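Local coordinates for protein aminotransferase, class IV (Brucella abortus, PDB 4TVI) that probably catalyses the pyridoxal-phosphate-dependent transfer of amino groups between leucine, isoleucine or valine and 2-oxoglutarate in branched-chain amino acid biosynthesis, at residues T161-S166 / R193-K198; R168-E173 / Y185-R190; F200-V205 / A213-S218; M222-E227 / I264-E269; E272-G277 / L297-A302. All blocks are in the same frame, centred on the assembly; numbering follows the deposited sequence.

Contact 1 (T161-S166 / R193-K198); sequences TITTTS and REAKAK
E194 OE1 accepts two hydrogen bonds from the end of the 161-166 segment: the hydroxyl T165 OG1 at 2.7 Å and the backbone S166 N at 2.9 Å. The hydroxyl meets the oxygen nearly end-on along the C-O bond, whereas the N-H arrives from the syn side, 18° out of the carboxylate plane. S166 OG donates to the second oxygen, E194 OE2, at 2.7 Å, so the carboxylate is held at both oxygens and cannot readily turn about its CG-CD bond. The axes of 161-164 and 193-198 approach to 8.6 Å at 107°, as part of the helix-on-sheet layer of the class IV aminotransferase fold. K198 approaches from the next helical turn, bent at chi3 (-73°), and its NZ donates to T164 O at 3.0 Å, from above the carbonyl plane, and to T163 OG1 at 3.1 Å. That hydroxyl is also hydrogen-bonded to D289. Alongside, T163 CG2 packs on A195 CB at 3.9 Å.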
# COMPACT_ATOMS: atom_id res chain seq x y z
N THR A 161 -3.53 8.24 -24.60
CA THR A 161 -2.19 7.97 -25.11
C THR A 161 -1.32 7.29 -24.06
O THR A 161 -1.57 7.41 -22.85
CB THR A 161 -1.49 9.26 -25.56
OG1 THR A 161 -1.32 10.13 -24.43
CG2 THR A 161 -2.32 9.97 -26.63
N ILE A 162 -0.29 6.58 -24.52
CA ILE A 162 0.63 5.92 -23.61
C ILE A 162 2.09 6.23 -23.92
O ILE A 162 2.44 6.61 -25.04
CB ILE A 162 0.46 4.38 -23.63
CG1 ILE A 162 0.61 3.84 -25.06
CG2 ILE A 162 -0.90 3.98 -23.06
CD1 ILE A 162 0.58 2.33 -25.13
N THR A 163 2.92 6.06 -22.90
CA THR A 163 4.36 6.13 -23.05
C THR A 163 4.93 5.05 -22.14
O THR A 163 4.17 4.33 -21.48
CB THR A 163 4.93 7.52 -22.67
OG1 THR A 163 6.35 7.53 -22.84
CG2 THR A 163 4.59 7.84 -21.22
N THR A 164 6.25 4.92 -22.11
CA THR A 164 6.88 3.97 -21.22
C THR A 164 7.06 4.60 -19.85
O THR A 164 6.94 5.82 -19.71
CB THR A 164 8.23 3.50 -21.76
OG1 THR A 164 9.04 4.64 -22.06
CG2 THR A 164 8.04 2.67 -23.02
N THR A 165 7.37 3.78 -18.86
CA THR A 165 7.65 4.28 -17.52
C THR A 165 8.93 3.65 -16.99
O THR A 165 9.29 2.53 -17.36
CB THR A 165 6.48 4.00 -16.55
OG1 THR A 165 6.86 4.39 -15.23
CG2 THR A 165 6.12 2.51 -16.56
N SER A 166 9.62 4.38 -16.12
CA SER A 166 10.86 3.92 -15.55
C SER A 166 10.61 2.88 -14.46
O SER A 166 11.51 2.20 -14.01
CB SER A 166 11.65 5.10 -14.98
OG SER A 166 10.97 5.65 -13.87
N ARG A 193 2.05 9.78 -12.89
CA ARG A 193 2.69 11.08 -12.72
C ARG A 193 3.79 11.26 -13.76
O ARG A 193 3.92 12.32 -14.38
CB ARG A 193 3.28 11.22 -11.31
CG ARG A 193 4.11 12.49 -11.12
CD ARG A 193 5.05 12.39 -9.93
NE ARG A 193 5.83 11.15 -9.96
CZ ARG A 193 6.95 10.99 -10.66
NH1 ARG A 193 7.43 11.98 -11.40
NH2 ARG A 193 7.59 9.82 -10.61
N GLU A 194 4.59 10.22 -13.95
CA GLU A 194 5.66 10.26 -14.94
C GLU A 194 5.13 10.43 -16.36
O GLU A 194 5.64 11.23 -17.14
CB GLU A 194 6.50 8.98 -14.86
CG GLU A 194 7.91 9.13 -15.40
CD GLU A 194 8.71 7.85 -15.27
OE1 GLU A 194 8.14 6.76 -15.50
OE2 GLU A 194 9.90 7.92 -14.92
N ALA A 195 4.07 9.68 -16.68
CA ALA A 195 3.47 9.75 -18.00
C ALA A 195 2.94 11.15 -18.26
O ALA A 195 3.18 11.74 -19.32
CB ALA A 195 2.35 8.73 -18.13
N LYS A 196 2.22 11.69 -17.28
CA LYS A 196 1.66 13.02 -17.36
C LYS A 196 2.75 14.06 -17.55
O LYS A 196 2.60 14.99 -18.35
CB LYS A 196 0.86 13.33 -16.09
CG LYS A 196 0.29 14.73 -16.00
CD LYS A 196 -0.46 14.90 -14.69
CE LYS A 196 -1.15 16.25 -14.61
NZ LYS A 196 -2.05 16.31 -13.42
N ALA A 197 3.86 13.90 -16.84
CA ALA A 197 4.97 14.83 -16.99
C ALA A 197 5.52 14.79 -18.41
O ALA A 197 5.93 15.81 -18.95
CB ALA A 197 6.08 14.52 -15.98
N LYS A 198 5.47 13.62 -19.04
CA LYS A 198 6.04 13.47 -20.38
C LYS A 198 5.03 13.83 -21.46
O LYS A 198 5.36 13.82 -22.64
CB LYS A 198 6.54 12.04 -20.60
CG LYS A 198 7.66 11.63 -19.66
CD LYS A 198 8.47 10.48 -20.22
CE LYS A 198 7.74 9.17 -20.16
NZ LYS A 198 8.56 8.10 -20.78

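Contact 2 (R168-E173 / Y185-R190); sequences RRPYLE and YPNNAR
N187 reaches from the helix to the 168-173 loop and donates through ND2 to R168 O at 3.1 Å. The N-H points almost straight at the oxygen (164°) and the acceptor lies near the amide plane, although the nitrogen sits above the plane of the R168 carbonyl. P170 CD packs 3.6 Å from N187 ND2. The other end of the amide is fixed from within the helix: R190 comes side-on, and its NE and NH2 both donate to N187 OD1, at 3.0 Å from NE. R169 folds back through bends at chi2 and chi3, bringing its guanidinium beneath P170 CD and its NH1 within 3.6 Å of N188 OD1, which lies at the guanidinium edge. A water accepts from R169 NH2 and donates to N188 OD1. Farther out, R169 NE is bonded to T236 O and N188 ND2 to A216 O. Y185 hydrogen-bonds O3 of the cofactor-bearing lysine at position 180. With OD1 gripped by two N-H groups and ND2 spent on a carbonyl, the N187 amide is fixed in its rotation, and R190, which also bonds L172 O of the second subunit, ties it to the dimer interface.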
# COMPACT_ATOMS: atom_id res chain seq x y z
N ARG A 168 8.53 -0.50 -12.73
CA ARG A 168 8.01 -1.79 -13.16
C ARG A 168 7.00 -2.34 -12.17
O ARG A 168 6.91 -1.88 -11.02
CB ARG A 168 9.15 -2.81 -13.35
CG ARG A 168 10.31 -2.31 -14.18
CD ARG A 168 11.34 -3.42 -14.45
NE ARG A 168 12.47 -2.91 -15.21
CZ ARG A 168 13.68 -3.47 -15.24
NH1 ARG A 168 13.94 -4.57 -14.55
NH2 ARG A 168 14.64 -2.91 -15.97
N ARG A 169 6.23 -3.33 -12.63
CA ARG A 169 5.35 -4.10 -11.77
C ARG A 169 6.14 -4.83 -10.70
O ARG A 169 7.23 -5.33 -10.96
CB ARG A 169 4.57 -5.13 -12.60
CG ARG A 169 3.71 -4.56 -13.72
CD ARG A 169 2.57 -3.71 -13.19
NE ARG A 169 1.78 -4.44 -12.19
CZ ARG A 169 1.12 -3.85 -11.20
NH1 ARG A 169 1.15 -2.53 -11.06
NH2 ARG A 169 0.43 -4.59 -10.34
N PRO A 170 5.61 -4.87 -9.48
CA PRO A 170 6.18 -5.77 -8.47
C PRO A 170 5.78 -7.21 -8.76
O PRO A 170 5.13 -7.49 -9.77
CB PRO A 170 5.57 -5.27 -7.15
CG PRO A 170 4.42 -4.37 -7.53
CD PRO A 170 4.35 -4.24 -9.02
N TYR A 171 6.18 -8.12 -7.87
CA TYR A 171 5.82 -9.53 -8.00
C TYR A 171 5.56 -10.08 -6.62
O TYR A 171 5.91 -9.45 -5.62
CB TYR A 171 6.93 -10.31 -8.72
CG TYR A 171 8.32 -10.06 -8.18
CD1 TYR A 171 9.03 -8.92 -8.54
CD2 TYR A 171 8.91 -10.95 -7.29
CE1 TYR A 171 10.30 -8.68 -8.04
CE2 TYR A 171 10.18 -10.71 -6.79
CZ TYR A 171 10.87 -9.58 -7.16
OH TYR A 171 12.13 -9.33 -6.67
N LEU A 172 4.97 -11.27 -6.55
CA LEU A 172 4.40 -11.81 -5.32
C LEU A 172 5.35 -11.85 -4.13
O LEU A 172 4.94 -11.68 -2.98
CB LEU A 172 3.85 -13.21 -5.57
CG LEU A 172 3.01 -13.82 -4.44
CD1 LEU A 172 1.80 -12.94 -4.13
CD2 LEU A 172 2.58 -15.23 -4.79
N GLU A 173 6.63 -12.07 -4.40
CA GLU A 173 7.62 -12.20 -3.34
C GLU A 173 7.84 -10.89 -2.56
O GLU A 173 8.29 -10.91 -1.41
CB GLU A 173 8.94 -12.69 -3.94
CG GLU A 173 9.86 -13.35 -2.95
CD GLU A 173 10.88 -14.24 -3.65
OE1 GLU A 173 11.72 -13.70 -4.40
OE2 GLU A 173 10.81 -15.47 -3.47
N TYR A 185 -1.21 0.50 -5.33
CA TYR A 185 -1.48 1.57 -6.29
C TYR A 185 -0.61 2.83 -6.21
O TYR A 185 -0.56 3.57 -7.19
CB TYR A 185 -2.97 1.94 -6.21
CG TYR A 185 -3.77 0.87 -6.90
CD1 TYR A 185 -4.15 -0.28 -6.22
CD2 TYR A 185 -4.06 0.95 -8.26
CE1 TYR A 185 -4.84 -1.29 -6.87
CE2 TYR A 185 -4.75 -0.05 -8.91
CZ TYR A 185 -5.13 -1.18 -8.21
OH TYR A 185 -5.82 -2.19 -8.85
N PRO A 186 0.08 3.08 -5.08
CA PRO A 186 1.03 4.19 -5.20
C PRO A 186 2.08 3.96 -6.29
O PRO A 186 2.60 4.93 -6.83
CB PRO A 186 1.68 4.25 -3.82
CG PRO A 186 0.61 3.76 -2.91
CD PRO A 186 -0.10 2.67 -3.68
N ASN A 187 2.38 2.70 -6.60
CA ASN A 187 3.28 2.40 -7.70
C ASN A 187 2.66 2.87 -9.01
O ASN A 187 3.30 3.56 -9.81
CB ASN A 187 3.59 0.90 -7.75
CG ASN A 187 4.66 0.55 -8.76
OD1 ASN A 187 5.58 1.34 -9.01
ND2 ASN A 187 4.57 -0.64 -9.35
N ASN A 188 1.40 2.51 -9.22
CA ASN A 188 0.65 2.92 -10.40
C ASN A 188 0.59 4.44 -10.53
O ASN A 188 0.67 4.99 -11.63
CB ASN A 188 -0.78 2.36 -10.35
CG ASN A 188 -0.82 0.85 -10.31
OD1 ASN A 188 -0.34 0.24 -9.35
ND2 ASN A 188 -1.40 0.24 -11.33
N ALA A 189 0.45 5.09 -9.38
CA ALA A 189 0.31 6.54 -9.32
C ALA A 189 1.54 7.27 -9.84
O ALA A 189 1.43 8.18 -10.66
CB ALA A 189 0.00 6.98 -7.89
N ARG A 190 2.72 6.87 -9.36
CA ARG A 190 3.96 7.51 -9.81
C ARG A 190 4.20 7.27 -11.30
O ARG A 190 4.76 8.13 -11.98
CB ARG A 190 5.15 7.05 -8.96
CG ARG A 190 5.40 5.56 -8.92
CD ARG A 190 6.64 5.23 -8.07
NE ARG A 190 6.99 3.81 -8.17
CZ ARG A 190 8.14 3.29 -7.74
NH1 ARG A 190 9.07 4.06 -7.19
NH2 ARG A 190 8.36 1.99 -7.89
O HOH W 1 -1.26 -2.49 -9.07

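Contact 3 (F200-V205 / A213-S218); sequences FHNALV and AETATS
N202 crosses T215 at about a right angle, its amide pointing into the turn that follows strand 212-215. CG lies opposite the backbone N (chi1 -153°), which sends the amide over to the other strand. There OD1 accepts from A216 N at 3.0 Å, with the donor tilted 22° from the carbonyl plane, and also from its own neighbour A203 N, which lies in that plane on a lone pair. The amide nitrogen takes the opposite role: N202 ND2 donates to T217 OG1 at 2.9 Å, and the hydroxyl lies almost exactly in the amide plane. T215 OG1 turns forward along its own chain and accepts from T217 N at 3.1 Å, an ST turn. L204 and T215 form a non-hydrogen-bonded antiparallel pair and share one face of the sheet. On the other face, V205 CG2 stands over the start of the turn, 4.3 Å from A216 CB. Next along, A213 and E214 both face V205 in a classic beta bulge: V205 N donates to E214 O, and V205 O receives A213 N, each at 2.8 Å. E214 belongs to the bulge, with its OE1 close to N1 of the modified lysine at position 180, and the N202-bound turn follows one residue on. With OD1 receiving two N-H groups and ND2 donating to a hydroxyl, the N202 amide is satisfied at both ends and fixed in its rotation.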
# COMPACT_ATOMS: atom_id res chain seq x y z
N PHE A 200 1.71 12.48 -21.67
CA PHE A 200 0.83 11.37 -22.03
C PHE A 200 -0.13 11.04 -20.89
O PHE A 200 0.13 11.38 -19.74
CB PHE A 200 1.67 10.14 -22.40
CG PHE A 200 2.61 10.38 -23.54
CD1 PHE A 200 3.88 10.89 -23.32
CD2 PHE A 200 2.22 10.12 -24.85
CE1 PHE A 200 4.75 11.12 -24.37
CE2 PHE A 200 3.08 10.35 -25.90
CZ PHE A 200 4.34 10.85 -25.66
N HIS A 201 -1.24 10.37 -21.21
CA HIS A 201 -2.26 10.08 -20.21
C HIS A 201 -1.87 8.94 -19.29
O HIS A 201 -2.22 8.93 -18.11
CB HIS A 201 -3.59 9.71 -20.87
CG HIS A 201 -4.17 10.78 -21.74
ND1 HIS A 201 -4.09 10.75 -23.11
CD2 HIS A 201 -4.85 11.91 -21.42
CE1 HIS A 201 -4.69 11.82 -23.61
NE2 HIS A 201 -5.16 12.54 -22.60
N ASN A 202 -1.16 7.97 -19.85
CA ASN A 202 -0.99 6.69 -19.17
C ASN A 202 0.34 6.06 -19.56
O ASN A 202 1.06 6.59 -20.42
CB ASN A 202 -2.17 5.77 -19.52
CG ASN A 202 -2.45 4.74 -18.45
OD1 ASN A 202 -1.54 4.19 -17.84
ND2 ASN A 202 -3.73 4.48 -18.20
N ALA A 203 0.67 4.94 -18.93
CA ALA A 203 1.93 4.28 -19.18
C ALA A 203 1.72 2.82 -19.57
O ALA A 203 0.80 2.17 -19.07
CB ALA A 203 2.84 4.38 -17.97
N LEU A 204 2.55 2.32 -20.47
CA LEU A 204 2.58 0.89 -20.77
C LEU A 204 3.63 0.25 -19.87
O LEU A 204 4.83 0.51 -20.00
CB LEU A 204 2.89 0.65 -22.25
CG LEU A 204 2.73 -0.79 -22.74
CD1 LEU A 204 1.28 -1.30 -22.58
CD2 LEU A 204 3.21 -0.95 -24.20
N VAL A 205 3.17 -0.59 -18.95
CA VAL A 205 4.00 -1.06 -17.84
C VAL A 205 4.52 -2.48 -18.05
O VAL A 205 3.78 -3.36 -18.50
CB VAL A 205 3.22 -1.01 -16.51
CG1 VAL A 205 4.16 -1.21 -15.34
CG2 VAL A 205 2.48 0.32 -16.39
N ALA A 213 2.97 -5.96 -19.07
CA ALA A 213 1.96 -6.50 -18.18
C ALA A 213 0.59 -5.89 -18.46
O ALA A 213 -0.38 -6.60 -18.67
CB ALA A 213 2.36 -6.25 -16.73
N GLU A 214 0.54 -4.56 -18.47
CA GLU A 214 -0.71 -3.83 -18.62
C GLU A 214 -0.40 -2.35 -18.66
O GLU A 214 0.77 -1.96 -18.75
CB GLU A 214 -1.68 -4.13 -17.47
CG GLU A 214 -1.07 -3.91 -16.08
CD GLU A 214 -2.10 -3.98 -14.97
OE1 GLU A 214 -3.29 -4.19 -15.29
OE2 GLU A 214 -1.73 -3.83 -13.79
N THR A 215 -1.43 -1.50 -18.59
CA THR A 215 -1.18 -0.08 -18.45
C THR A 215 -1.12 0.22 -16.96
O THR A 215 -1.23 -0.69 -16.14
CB THR A 215 -2.26 0.79 -19.14
OG1 THR A 215 -3.37 0.98 -18.26
CG2 THR A 215 -2.73 0.14 -20.44
N ALA A 216 -0.97 1.49 -16.60
CA ALA A 216 -0.88 1.85 -15.19
C ALA A 216 -2.24 1.76 -14.49
O ALA A 216 -2.31 1.82 -13.27
CB ALA A 216 -0.30 3.24 -15.03
N THR A 217 -3.31 1.62 -15.27
CA THR A 217 -4.66 1.62 -14.71
C THR A 217 -5.54 0.46 -15.17
O THR A 217 -6.67 0.31 -14.68
CB THR A 217 -5.42 2.90 -15.07
OG1 THR A 217 -5.58 2.97 -16.49
CG2 THR A 217 -4.68 4.14 -14.57
N SER A 218 -5.06 -0.35 -16.11
CA SER A 218 -5.94 -1.31 -16.77
C SER A 218 -5.21 -2.35 -17.61
O SER A 218 -4.09 -2.11 -18.06
CB SER A 218 -6.92 -0.55 -17.67
OG SER A 218 -6.21 0.20 -18.63

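Contact 4 (M222-E227 / I264-E269); sequences MVRGGE and IEDFRE
M222 SD sits almost exactly over the centre of the F267 ring, 3.9 Å from the centroid and 3° off the ring normal, a Met-aromatic contact of nearly axial geometry. CG of M222 covers the same face as a CH-pi partner, and M222 CB touches F267 CE2 at 3.7 Å. The side chain leaves the backbone with CG lodged between N and the carbonyl carbon (chi1 56°) and bends at chi3, so that the terminal methyl turns off the ring. M222 CE comes to lie over the guanidinium of R224, 3.7 Å above its plane. One methionine lines both the aromatic and the charged part of the contact. R224 reaches across, bent at chi3, and NH1 serves D266 on the helix and E269 just after it. D266 OD1 accepts in the guanidinium plane through its anti lone pair, at 3.1 Å from R224 NH1 and nearly straight. E269 OE1 lies at 2.9 Å from R224 NH1 and is met from above its carboxylate plane in a more bent bond. The other oxygen of D266 accepts from K263 N, and the arginine also makes a cation-pi contact with F229. Strand 219-224 ends here in a type I' turn leading to strand 227-231, and the axes of 222-224 and 264-268 make an angle of 62°. F267 packs also on L204 of strand 202-206 and I273 of strand 272-277.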
# COMPACT_ATOMS: atom_id res chain seq x y z
N MET A 222 -3.61 -5.53 -27.81
CA MET A 222 -3.21 -4.99 -29.10
C MET A 222 -3.75 -5.84 -30.24
O MET A 222 -4.09 -7.01 -30.06
CB MET A 222 -1.68 -4.88 -29.19
CG MET A 222 -0.95 -6.19 -28.95
SD MET A 222 0.80 -6.08 -29.39
CE MET A 222 0.71 -6.45 -31.14
N VAL A 223 -3.84 -5.23 -31.41
CA VAL A 223 -4.30 -5.91 -32.61
C VAL A 223 -3.22 -5.84 -33.67
O VAL A 223 -2.63 -4.78 -33.90
CB VAL A 223 -5.60 -5.29 -33.15
CG1 VAL A 223 -6.13 -6.10 -34.34
CG2 VAL A 223 -6.64 -5.19 -32.04
N ARG A 224 -2.96 -6.97 -34.31
CA ARG A 224 -1.93 -7.02 -35.33
C ARG A 224 -2.34 -8.05 -36.37
O ARG A 224 -2.56 -9.22 -36.04
CB ARG A 224 -0.57 -7.36 -34.71
CG ARG A 224 0.59 -7.45 -35.68
CD ARG A 224 1.91 -7.62 -34.90
NE ARG A 224 1.82 -8.76 -33.99
CZ ARG A 224 2.70 -9.04 -33.03
NH1 ARG A 224 3.76 -8.26 -32.84
NH2 ARG A 224 2.51 -10.11 -32.27
N GLY A 225 -2.49 -7.61 -37.61
CA GLY A 225 -2.88 -8.49 -38.69
C GLY A 225 -4.23 -9.15 -38.47
O GLY A 225 -4.44 -10.30 -38.85
N GLY A 226 -5.15 -8.43 -37.83
CA GLY A 226 -6.49 -8.94 -37.61
C GLY A 226 -6.59 -9.88 -36.42
O GLY A 226 -7.67 -10.37 -36.10
N GLU A 227 -5.45 -10.12 -35.78
CA GLU A 227 -5.41 -10.96 -34.59
C GLU A 227 -5.25 -10.09 -33.35
O GLU A 227 -4.65 -9.03 -33.40
CB GLU A 227 -4.26 -11.96 -34.66
CG GLU A 227 -4.39 -13.00 -35.76
CD GLU A 227 -3.35 -14.09 -35.62
OE1 GLU A 227 -2.15 -13.79 -35.79
OE2 GLU A 227 -3.72 -15.25 -35.34
N ILE A 264 7.64 -4.51 -25.37
CA ILE A 264 7.34 -3.16 -25.81
C ILE A 264 7.34 -3.10 -27.33
O ILE A 264 6.49 -2.45 -27.94
CB ILE A 264 8.35 -2.13 -25.25
CG1 ILE A 264 8.20 -1.98 -23.73
CG2 ILE A 264 8.15 -0.77 -25.92
CD1 ILE A 264 6.87 -1.41 -23.30
N GLU A 265 8.30 -3.81 -27.93
CA GLU A 265 8.42 -3.90 -29.38
C GLU A 265 7.13 -4.36 -30.05
O GLU A 265 6.77 -3.86 -31.11
CB GLU A 265 9.58 -4.83 -29.75
CG GLU A 265 10.98 -4.26 -29.49
CD GLU A 265 11.39 -4.24 -28.02
OE1 GLU A 265 10.57 -4.57 -27.13
OE2 GLU A 265 12.55 -3.88 -27.75
N ASP A 266 6.43 -5.30 -29.43
CA ASP A 266 5.16 -5.80 -29.98
C ASP A 266 4.13 -4.69 -30.10
O ASP A 266 3.39 -4.62 -31.08
CB ASP A 266 4.60 -6.94 -29.13
CG ASP A 266 5.43 -8.20 -29.23
OD1 ASP A 266 5.49 -8.77 -30.34
OD2 ASP A 266 6.05 -8.61 -28.22
N PHE A 267 4.08 -3.82 -29.10
CA PHE A 267 3.11 -2.73 -29.11
C PHE A 267 3.56 -1.60 -30.04
O PHE A 267 2.74 -0.83 -30.52
CB PHE A 267 2.88 -2.23 -27.68
CG PHE A 267 2.04 -3.18 -26.86
CD1 PHE A 267 2.62 -4.27 -26.23
CD2 PHE A 267 0.68 -2.99 -26.74
CE1 PHE A 267 1.86 -5.15 -25.49
CE2 PHE A 267 -0.10 -3.86 -26.00
CZ PHE A 267 0.50 -4.95 -25.38
N ARG A 268 4.86 -1.52 -30.30
CA ARG A 268 5.37 -0.58 -31.28
C ARG A 268 4.82 -0.94 -32.67
O ARG A 268 4.63 -0.06 -33.51
CB ARG A 268 6.91 -0.57 -31.30
CG ARG A 268 7.56 -0.14 -29.98
CD ARG A 268 7.35 1.34 -29.68
NE ARG A 268 8.12 1.77 -28.52
CZ ARG A 268 7.86 2.85 -27.79
NH1 ARG A 268 6.83 3.64 -28.11
NH2 ARG A 268 8.62 3.15 -26.75
N GLU A 269 4.55 -2.22 -32.90
CA GLU A 269 4.10 -2.69 -34.21
C GLU A 269 2.60 -2.84 -34.31
O GLU A 269 2.10 -3.26 -35.35
CB GLU A 269 4.70 -4.05 -34.55
CG GLU A 269 6.10 -4.31 -34.08
CD GLU A 269 6.41 -5.79 -34.00
OE1 GLU A 269 5.59 -6.61 -34.46
OE2 GLU A 269 7.50 -6.14 -33.49

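Contact 5 (E272-G277 / L297-A302); sequences EIFSTG and LVTKRA
E272 holds the first turn of helix 297-310 with both carboxylate oxygens, and this is the tight part of the contact. OE1 takes two bonds from one residue, each 2.8 Å long: T299 N comes to the syn lone pair of E272 OE1, and T299 OG1 meets the same oxygen almost head-on. OE2 accepts V298 N at 3.0 Å, likewise on its syn lone pair. Two successive backbone N-H groups are therefore bound by one acid, whose negative charge would be expected to be stabilised by the amino-terminal end of the helix. T299 puts its hydroxyl beside its backbone N (chi1 -60°), which lets OG1 and N share E272 OE1 and sends CG2 to F274, 3.5 Å from F274 CB. The hydroxyl lies close to the ring as well, with T299 OG1 3.3 Å from F274 CD1. Packing slackens farther along, where F274 CZ and A302 CB are 4.4 Å apart, and toward solvent, where the exposed L297 has its N 3.3 Å from E272 OE2, at an angle too poor for a hydrogen bond. The F274 ring also meets that of F221 on the adjoining strand, the planes about 10° apart. The axes of 272-277 and 297-302 run 27° apart at 8.4 Å, a helix packed along the mixed sheet of the class IV aminotransferase fold, with a buried acid binding N-H groups of its first turn.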
# COMPACT_ATOMS: atom_id res chain seq x y z
N GLU A 272 -3.64 -1.68 -33.77
CA GLU A 272 -4.50 -1.06 -32.77
C GLU A 272 -4.04 -1.42 -31.37
O GLU A 272 -3.48 -2.49 -31.15
CB GLU A 272 -5.97 -1.50 -32.93
CG GLU A 272 -6.50 -1.57 -34.35
CD GLU A 272 -7.94 -2.07 -34.38
OE1 GLU A 272 -8.64 -1.92 -33.35
OE2 GLU A 272 -8.37 -2.60 -35.42
N ILE A 273 -4.30 -0.53 -30.43
CA ILE A 273 -4.09 -0.81 -29.02
C ILE A 273 -5.34 -0.37 -28.25
O ILE A 273 -5.91 0.69 -28.53
CB ILE A 273 -2.85 -0.07 -28.44
CG1 ILE A 273 -1.60 -0.36 -29.29
CG2 ILE A 273 -2.60 -0.48 -26.99
CD1 ILE A 273 -0.35 0.36 -28.80
N PHE A 274 -5.79 -1.20 -27.31
CA PHE A 274 -6.88 -0.79 -26.44
C PHE A 274 -6.75 -1.37 -25.04
O PHE A 274 -5.89 -2.21 -24.78
CB PHE A 274 -8.24 -1.16 -27.06
CG PHE A 274 -8.51 -2.65 -27.15
CD1 PHE A 274 -8.14 -3.37 -28.28
CD2 PHE A 274 -9.19 -3.31 -26.14
CE1 PHE A 274 -8.41 -4.73 -28.38
CE2 PHE A 274 -9.47 -4.66 -26.23
CZ PHE A 274 -9.08 -5.37 -27.35
N SER A 275 -7.57 -0.87 -24.12
CA SER A 275 -7.54 -1.35 -22.75
C SER A 275 -8.93 -1.83 -22.33
O SER A 275 -9.94 -1.45 -22.94
CB SER A 275 -7.04 -0.26 -21.81
OG SER A 275 -7.99 0.78 -21.68
N THR A 276 -8.96 -2.67 -21.30
CA THR A 276 -10.22 -3.11 -20.71
C THR A 276 -10.18 -2.87 -19.21
O THR A 276 -9.11 -2.89 -18.59
CB THR A 276 -10.51 -4.61 -20.97
OG1 THR A 276 -9.50 -5.42 -20.36
CG2 THR A 276 -10.58 -4.90 -22.47
N GLY A 277 -11.34 -2.63 -18.62
CA GLY A 277 -11.42 -2.35 -17.21
C GLY A 277 -12.85 -2.06 -16.83
O GLY A 277 -13.69 -1.84 -17.70
N LEU A 297 -11.00 -0.62 -35.91
CA LEU A 297 -12.20 -1.42 -36.17
C LEU A 297 -12.33 -2.61 -35.22
O LEU A 297 -13.42 -2.90 -34.74
CB LEU A 297 -12.20 -1.92 -37.61
CG LEU A 297 -12.45 -0.92 -38.74
CD1 LEU A 297 -12.63 -1.64 -40.07
CD2 LEU A 297 -13.69 -0.09 -38.44
N VAL A 298 -11.22 -3.29 -34.96
CA VAL A 298 -11.26 -4.46 -34.09
C VAL A 298 -11.58 -4.06 -32.65
O VAL A 298 -12.32 -4.75 -31.95
CB VAL A 298 -9.93 -5.25 -34.14
CG1 VAL A 298 -9.97 -6.44 -33.19
CG2 VAL A 298 -9.66 -5.73 -35.56
N THR A 299 -11.03 -2.92 -32.22
CA THR A 299 -11.35 -2.37 -30.91
C THR A 299 -12.84 -2.05 -30.81
O THR A 299 -13.50 -2.40 -29.83
CB THR A 299 -10.56 -1.07 -30.63
OG1 THR A 299 -9.15 -1.34 -30.68
CG2 THR A 299 -10.92 -0.52 -29.26
N LYS A 300 -13.37 -1.41 -31.85
CA LYS A 300 -14.78 -1.06 -31.90
C LYS A 300 -15.65 -2.31 -31.87
O LYS A 300 -16.70 -2.33 -31.22
CB LYS A 300 -15.07 -0.24 -33.16
CG LYS A 300 -14.44 1.15 -33.15
CD LYS A 300 -14.89 2.00 -34.32
CE LYS A 300 -14.28 3.39 -34.24
NZ LYS A 300 -14.46 4.13 -35.52
N ARG A 301 -15.21 -3.37 -32.55
CA ARG A 301 -15.94 -4.62 -32.56
C ARG A 301 -15.96 -5.24 -31.16
O ARG A 301 -17.00 -5.70 -30.69
CB ARG A 301 -15.34 -5.61 -33.55
CG ARG A 301 -16.18 -6.86 -33.73
CD ARG A 301 -15.52 -7.82 -34.70
NE ARG A 301 -16.42 -8.90 -35.09
CZ ARG A 301 -16.08 -9.92 -35.86
NH1 ARG A 301 -14.84 -10.01 -36.33
NH2 ARG A 301 -16.97 -10.85 -36.16
N ALA A 302 -14.80 -5.23 -30.51
CA ALA A 302 -14.67 -5.72 -29.14
C ALA A 302 -15.67 -5.02 -28.23
O ALA A 302 -16.40 -5.67 -27.48
CB ALA A 302 -13.25 -5.52 -28.63

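In the fold
Contacts 2, 3 and 5 are buried, whereas contacts 1 and 4 are partly open to solvent and rely on charged side chains. Contacts 1 and 2 use the two ends of helix 185-198; both touch the second subunit, and contact 2 lies nearer the cofactor. Contact 3 is the one strand-to-strand pairing: its strand 202-206 lies beside strand 160-164 of contact 1, and R169 of contact 2 packs on its V205 and A213. Contacts 4 and 5 hold neighbouring strands 219-224 and 272-277: M222 turns toward helix 264-268, while the next residue, V223, turns away from it and packs on V298 of helix 297-310. Acids act differently: in contacts 1 and 5 a glutamate gathers N-H and hydroxyl groups, while in contact 4 two acids share an arginine.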